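Local structure of Non-structural protein 3 (Porcine deltacoronavirus, 6LN0) at residues A[170-175]-A[210-215]; A[193-198]-A[227-232]. The protein probably serves in the coronavirus replication machinery, carrying a macro domain and a papain-like peptidase region likely to cut the viral polyprotein. All coordinates share one frame; numbering follows the deposited sequence.

Contact 1. Residues A[170-175]-A[210-215]; sequences VRTTTD and YLEVTE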
loop_
_atom_site.group_PDB
_atom_site.type_symbol
_atom_site.label_atom_id
_atom_site.label_comp_id
_atom_site.label_asym_id
_atom_site.label_seq_id
_atom_site.Cartn_x
_atom_site.Cartn_y
_atom_site.Cartn_z
ATOM N N VAL A 170 3.467 2.871 -10.607
ATOM C CA VAL A 170 2.932 2.947 -9.254
ATOM C C VAL A 170 3.719 3.977 -8.452
ATOM O O VAL A 170 4.955 3.950 -8.450
ATOM C CB VAL A 170 2.994 1.584 -8.546
ATOM C CG1 VAL A 170 2.353 1.693 -7.152
ATOM C CG2 VAL A 170 2.334 0.516 -9.391
ATOM N N ARG A 171 3.008 4.867 -7.757
ATOM C CA ARG A 171 3.622 5.816 -6.832
ATOM C C ARG A 171 3.521 5.257 -5.425
ATOM O O ARG A 171 2.427 4.906 -4.974
ATOM C CB ARG A 171 2.947 7.184 -6.908
ATOM C CG ARG A 171 2.778 7.687 -8.339
ATOM C CD ARG A 171 2.762 9.192 -8.405
ATOM N NE ARG A 171 4.064 9.769 -8.068
ATOM C CZ ARG A 171 4.278 11.063 -7.807
ATOM N NH1 ARG A 171 3.271 11.931 -7.829
ATOM N NH2 ARG A 171 5.507 11.487 -7.511
ATOM N N THR A 172 4.660 5.174 -4.738
ATOM C CA THR A 172 4.762 4.504 -3.454
ATOM C C THR A 172 5.610 5.335 -2.506
ATOM O O THR A 172 6.427 6.157 -2.934
ATOM C CB THR A 172 5.411 3.113 -3.558
ATOM O OG1 THR A 172 6.839 3.258 -3.580
ATOM C CG2 THR A 172 4.967 2.390 -4.790
ATOM N N THR A 173 5.443 5.062 -1.206
ATOM C CA THR A 173 6.239 5.725 -0.187
ATOM C C THR A 173 6.357 4.794 1.015
ATOM O O THR A 173 5.501 3.931 1.237
ATOM C CB THR A 173 5.603 7.092 0.211
ATOM O OG1 THR A 173 6.404 7.757 1.204
ATOM C CG2 THR A 173 4.175 6.912 0.774
ATOM N N THR A 174 7.426 4.959 1.786
ATOM C CA THR A 174 7.494 4.349 3.110
ATOM C C THR A 174 7.282 5.383 4.217
ATOM O O THR A 174 7.268 5.029 5.400
ATOM C CB THR A 174 8.836 3.617 3.292
ATOM O OG1 THR A 174 9.895 4.569 3.404
ATOM C CG2 THR A 174 9.132 2.712 2.093
ATOM N N ASP A 175 6.958 6.612 3.825
ATOM C CA ASP A 175 7.431 7.844 4.436
ATOM C C ASP A 175 6.343 8.905 4.592
ATOM O O ASP A 175 6.295 9.644 5.581
ATOM C CB ASP A 175 8.525 8.422 3.524
ATOM C CG ASP A 175 9.762 8.754 4.267
ATOM O OD1 ASP A 175 9.731 8.565 5.489
ATOM O OD2 ASP A 175 10.753 9.208 3.644
ATOM N N TYR A 210 0.712 5.047 -2.619
ATOM C CA TYR A 210 0.437 3.892 -1.788
ATOM C C TYR A 210 1.578 3.716 -0.802
ATOM O O TYR A 210 2.739 4.023 -1.102
ATOM C CB TYR A 210 0.269 2.607 -2.632
ATOM C CG TYR A 210 -0.960 2.598 -3.502
ATOM C CD1 TYR A 210 -2.173 2.142 -3.007
ATOM C CD2 TYR A 210 -0.910 3.047 -4.819
ATOM C CE1 TYR A 210 -3.299 2.138 -3.790
ATOM C CE2 TYR A 210 -2.028 3.053 -5.603
ATOM C CZ TYR A 210 -3.221 2.587 -5.090
ATOM O OH TYR A 210 -4.356 2.587 -5.872
ATOM N N LEU A 211 1.242 3.239 0.385
ATOM C CA LEU A 211 2.269 2.869 1.348
ATOM C C LEU A 211 2.851 1.524 0.919
ATOM O O LEU A 211 2.117 0.542 0.756
ATOM C CB LEU A 211 1.685 2.795 2.761
ATOM C CG LEU A 211 2.665 2.592 3.925
ATOM C CD1 LEU A 211 3.653 3.760 4.050
ATOM C CD2 LEU A 211 1.920 2.403 5.230
ATOM N N GLU A 212 4.156 1.491 0.697
ATOM C CA GLU A 212 4.868 0.246 0.461
ATOM C C GLU A 212 5.214 -0.343 1.813
ATOM O O GLU A 212 6.109 0.144 2.502
ATOM C CB GLU A 212 6.120 0.502 -0.362
ATOM C CG GLU A 212 7.126 -0.643 -0.332
ATOM C CD GLU A 212 7.862 -0.790 -1.654
ATOM O OE1 GLU A 212 7.617 0.059 -2.552
ATOM O OE2 GLU A 212 8.666 -1.757 -1.792
ATOM N N VAL A 213 4.497 -1.373 2.221
ATOM C CA VAL A 213 4.689 -1.875 3.574
ATOM C C VAL A 213 5.892 -2.810 3.601
ATOM O O VAL A 213 5.766 -4.020 3.390
ATOM C CB VAL A 213 3.404 -2.541 4.091
ATOM C CG1 VAL A 213 3.615 -3.147 5.485
ATOM C CG2 VAL A 213 2.273 -1.518 4.101
ATOM N N THR A 214 7.074 -2.242 3.822
ATOM C CA THR A 214 8.274 -3.047 3.969
ATOM C C THR A 214 8.277 -3.644 5.366
ATOM O O THR A 214 7.310 -3.514 6.119
ATOM C CB THR A 214 9.525 -2.219 3.728
ATOM O OG1 THR A 214 9.666 -1.253 4.779
ATOM C CG2 THR A 214 9.470 -1.548 2.378
ATOM N N GLU A 215 9.361 -4.309 5.743
ATOM C CA GLU A 215 9.428 -4.798 7.114
ATOM C C GLU A 215 9.902 -3.711 8.067
ATOM O O GLU A 215 9.610 -3.781 9.264
ATOM C CB GLU A 215 10.325 -6.046 7.208
ATOM C CG GLU A 215 9.561 -7.378 7.002
ATOM C CD GLU A 215 9.056 -8.022 8.311
ATOM O OE1 GLU A 215 7.924 -8.568 8.330
ATOM O OE2 GLU A 215 9.795 -7.995 9.322
#

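Contact 2. Residues A[193-198]-A[227-232]; sequences NLFDGE and NLQQYC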
loop_
_atom_site.group_PDB
_atom_site.type_symbol
_atom_site.label_atom_id
_atom_site.label_comp_id
_atom_site.label_asym_id
_atom_site.label_seq_id
_atom_site.Cartn_x
_atom_site.Cartn_y
_atom_site.Cartn_z
ATOM N N ASN A 193 3.542 -4.939 -1.482
ATOM C CA ASN A 193 2.672 -4.782 -0.330
ATOM C C ASN A 193 2.014 -3.406 -0.343
ATOM O O ASN A 193 2.046 -2.669 0.639
ATOM C CB ASN A 193 3.439 -5.005 0.972
ATOM C CG ASN A 193 3.579 -6.445 1.313
ATOM O OD1 ASN A 193 2.608 -7.195 1.259
ATOM N ND2 ASN A 193 4.790 -6.858 1.667
ATOM N N LEU A 194 1.436 -3.047 -1.479
ATOM C CA LEU A 194 0.814 -1.739 -1.585
ATOM C C LEU A 194 -0.352 -1.646 -0.623
ATOM O O LEU A 194 -1.213 -2.529 -0.595
ATOM C CB LEU A 194 0.358 -1.476 -3.018
ATOM C CG LEU A 194 1.576 -1.557 -3.927
ATOM C CD1 LEU A 194 1.240 -1.086 -5.316
ATOM C CD2 LEU A 194 2.707 -0.741 -3.305
ATOM N N PHE A 195 -0.363 -0.571 0.172
ATOM C CA PHE A 195 -1.372 -0.334 1.195
ATOM C C PHE A 195 -2.111 0.974 0.919
ATOM O O PHE A 195 -1.493 2.024 0.725
ATOM C CB PHE A 195 -0.737 -0.320 2.587
ATOM C CG PHE A 195 -1.725 -0.435 3.696
ATOM C CD1 PHE A 195 -2.364 -1.635 3.950
ATOM C CD2 PHE A 195 -2.027 0.661 4.491
ATOM C CE1 PHE A 195 -3.288 -1.740 4.978
ATOM C CE2 PHE A 195 -2.944 0.560 5.531
ATOM C CZ PHE A 195 -3.578 -0.636 5.765
ATOM N N ASP A 196 -3.433 0.884 0.922
ATOM C CA ASP A 196 -4.414 1.903 0.582
ATOM C C ASP A 196 -4.664 2.918 1.694
ATOM O O ASP A 196 -5.314 3.941 1.451
ATOM C CB ASP A 196 -5.725 1.172 0.280
ATOM C CG ASP A 196 -6.710 2.013 -0.439
ATOM O OD1 ASP A 196 -6.296 2.739 -1.374
ATOM O OD2 ASP A 196 -7.907 1.926 -0.079
ATOM N N GLY A 197 -4.188 2.657 2.905
ATOM C CA GLY A 197 -4.679 3.319 4.084
ATOM C C GLY A 197 -5.723 2.517 4.836
ATOM O O GLY A 197 -5.897 2.726 6.043
ATOM N N GLU A 198 -6.404 1.593 4.154
ATOM C CA GLU A 198 -7.359 0.670 4.755
ATOM C C GLU A 198 -7.000 -0.793 4.535
ATOM O O GLU A 198 -7.176 -1.613 5.439
ATOM C CB GLU A 198 -8.765 0.937 4.196
ATOM C CG GLU A 198 -9.866 1.052 5.260
ATOM C CD GLU A 198 -9.758 2.327 6.122
ATOM O OE1 GLU A 198 -9.398 2.218 7.326
ATOM O OE2 GLU A 198 -10.052 3.433 5.599
ATOM N N ASN A 227 -1.574 -0.206 14.352
ATOM C CA ASN A 227 -1.763 -0.971 13.130
ATOM C C ASN A 227 -1.524 -0.059 11.930
ATOM O O ASN A 227 -1.162 1.113 12.071
ATOM C CB ASN A 227 -3.150 -1.612 13.092
ATOM C CG ASN A 227 -4.288 -0.602 13.097
ATOM O OD1 ASN A 227 -4.327 0.335 12.293
ATOM N ND2 ASN A 227 -5.262 -0.837 13.967
ATOM N N LEU A 228 -1.754 -0.590 10.728
ATOM C CA LEU A 228 -1.311 0.109 9.524
ATOM C C LEU A 228 -2.233 1.259 9.155
ATOM O O LEU A 228 -1.763 2.280 8.639
ATOM C CB LEU A 228 -1.200 -0.868 8.354
ATOM C CG LEU A 228 -0.078 -1.897 8.480
ATOM C CD1 LEU A 228 0.131 -2.628 7.163
ATOM C CD2 LEU A 228 1.206 -1.245 8.934
ATOM N N GLN A 229 -3.547 1.089 9.340
ATOM C CA GLN A 229 -4.463 2.214 9.206
ATOM C C GLN A 229 -3.988 3.381 10.064
ATOM O O GLN A 229 -3.810 4.505 9.579
ATOM C CB GLN A 229 -5.878 1.808 9.624
ATOM C CG GLN A 229 -6.611 0.923 8.653
ATOM C CD GLN A 229 -6.468 -0.559 8.978
ATOM O OE1 GLN A 229 -5.362 -1.054 9.258
ATOM N NE2 GLN A 229 -7.589 -1.280 8.943
ATOM N N GLN A 230 -3.750 3.112 11.349
ATOM C CA GLN A 230 -3.277 4.152 12.240
ATOM C C GLN A 230 -1.934 4.689 11.781
ATOM O O GLN A 230 -1.681 5.896 11.860
ATOM C CB GLN A 230 -3.188 3.616 13.664
ATOM C CG GLN A 230 -4.501 3.086 14.177
ATOM C CD GLN A 230 -4.388 2.566 15.585
ATOM O OE1 GLN A 230 -3.659 1.609 15.843
ATOM N NE2 GLN A 230 -5.096 3.208 16.517
ATOM N N TYR A 231 -1.061 3.816 11.294
ATOM C CA TYR A 231 0.273 4.280 10.947
ATOM C C TYR A 231 0.213 5.260 9.783
ATOM O O TYR A 231 0.932 6.261 9.764
ATOM C CB TYR A 231 1.177 3.090 10.619
ATOM C CG TYR A 231 2.618 3.481 10.483
ATOM C CD1 TYR A 231 3.328 3.951 11.568
ATOM C CD2 TYR A 231 3.253 3.424 9.261
ATOM C CE1 TYR A 231 4.637 4.337 11.437
ATOM C CE2 TYR A 231 4.563 3.807 9.123
ATOM C CZ TYR A 231 5.253 4.245 10.198
ATOM O OH TYR A 231 6.565 4.623 10.038
ATOM N N CYS A 232 -0.656 4.992 8.810
ATOM C CA CYS A 232 -0.852 5.915 7.702
ATOM C C CYS A 232 -1.331 7.255 8.206
ATOM O O CYS A 232 -0.771 8.305 7.840
ATOM C CB CYS A 232 -1.870 5.340 6.722
ATOM S SG CYS A 232 -1.227 4.111 5.626
#

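Contact 1. Residues A[170-175]-A[210-215]
Residues Thr172 and Thr173 run beside Tyr210 and Leu211 as neighbouring parallel strands, and three backbone hydrogen bonds pass between them. Donors and acceptors alternate as in any parallel ladder: Tyr210 N donates to Arg171 O, Thr173 N to Tyr210 O, and Glu212 N to Thr173 O at 2.8 Å. Tyr210 O also takes a CA-H...O contact from Thr172 CA at 3.1 Å, so this carbonyl is met by two groups.

Among the polar side chains, Thr172 OG1 lies 3.4 Å from Glu212 OE1, a weak hydrogen bond, not settled, since Thr180 O is also within reach of the same proton; a long ion pair with Lys182 also reaches that carboxylate oxygen. A chi1 of -179° turns the Thr173 hydroxyl back so that OG1 accepts from Asp175 N at 2.9 Å, an ST turn that bends the chain at the strand end.

Apolar groups complete the pair. Val170 CG1 comes within 4.2 Å of Tyr210 CD2, while the Tyr210 hydroxyl is hydrogen-bonded to Lys205 N. Leu211 CD1 extends past Thr173 O, at 3.4 Å, toward the backbone of Thr174. Such a central parallel pair, flanked by antiparallel strands on both sides, is characteristic of the ubiquitin-like beta-grasp fold, consistent with the ubiquitin-like domain of coronavirus papain-like proteases.

Contact 2. Residues A[193-198]-A[227-232]
The carbonyl oxygen of Gly197 is met by three carbons of Gln229 at the start of helix 228-237. Gln229 CG is 3.3 Å from Gly197 O, Gln229 CA makes a CA-H...O contact with it at 3.5 Å, and CB lies a little farther off. Glu198 leads away from the helix at its base, but a bend at chi2 brings OE1 back against the same CG; its carboxylate and the Gln229 amide are turned well out of each other's plane. The flexible glutamine chain suits this partly exposed border: its CG meets both Gly197 O and Glu198 OE1, while the polar amide lies beside Glu198 O.

Deeper in, Phe195 is the apolar centre. It points its ring at the helix because chi1 (-165°) sets CG across from the backbone N. There Leu228 CB sits over one face, 29° off the ring normal, in a CH-pi contact. Phe195 CZ and Leu228 CB are 3.5 Å apart, and Leu228 CD1 lies above the same face near the rim. Cys232, one turn on, approaches the ring edge instead, with SG 3.7 Å from Phe195 CD2. The same sulfur is 3.9 Å from Gly197 CA; at a phi of 97° a CB would be pressed against the carbonyl O of Asp196, so glycine suits this loop position.

The helix start is secured within its own segment by a capping box: Gln230 N donates to Asn227 OD1 at 3.0 Å, and Asn227 N to Gln230 OE1 at 3.1 Å. Phe200 adds an edge-to-face ring to Phe195, and Leu211 and Val213 also touch Phe195.

Because the two segments share no conventional hydrogen bond, their fit rests on ring, sulfur and methylene packing with one CA-H...O contact, while the directional polar bonding serves the helix end itself.

Overall arrangement
Contact 1 and contact 2 both reach the same four-stranded sheet and interlock along the chain, since their segments alternate in sequence; their centres are about 9 Å apart. Contact 1 joins the two central strands, 168-173 and 209-212, mostly through regular backbone hydrogen bonds. Contact 2 instead sets the edge strand 194-195 and its following loop against helix 228-237 by side-chain packing. The two are stitched directly, as Phe195 N probably donates to Leu211 O at 2.8 Å, and Val170 packs on Leu194. Both are partly buried: contact 1 buries a backbone ladder with threonines, Tyr210 and Leu211, whereas contact 2 has a hydrophobic interior of Phe195 and Cys232 that gives way to Glu198 and Gln229.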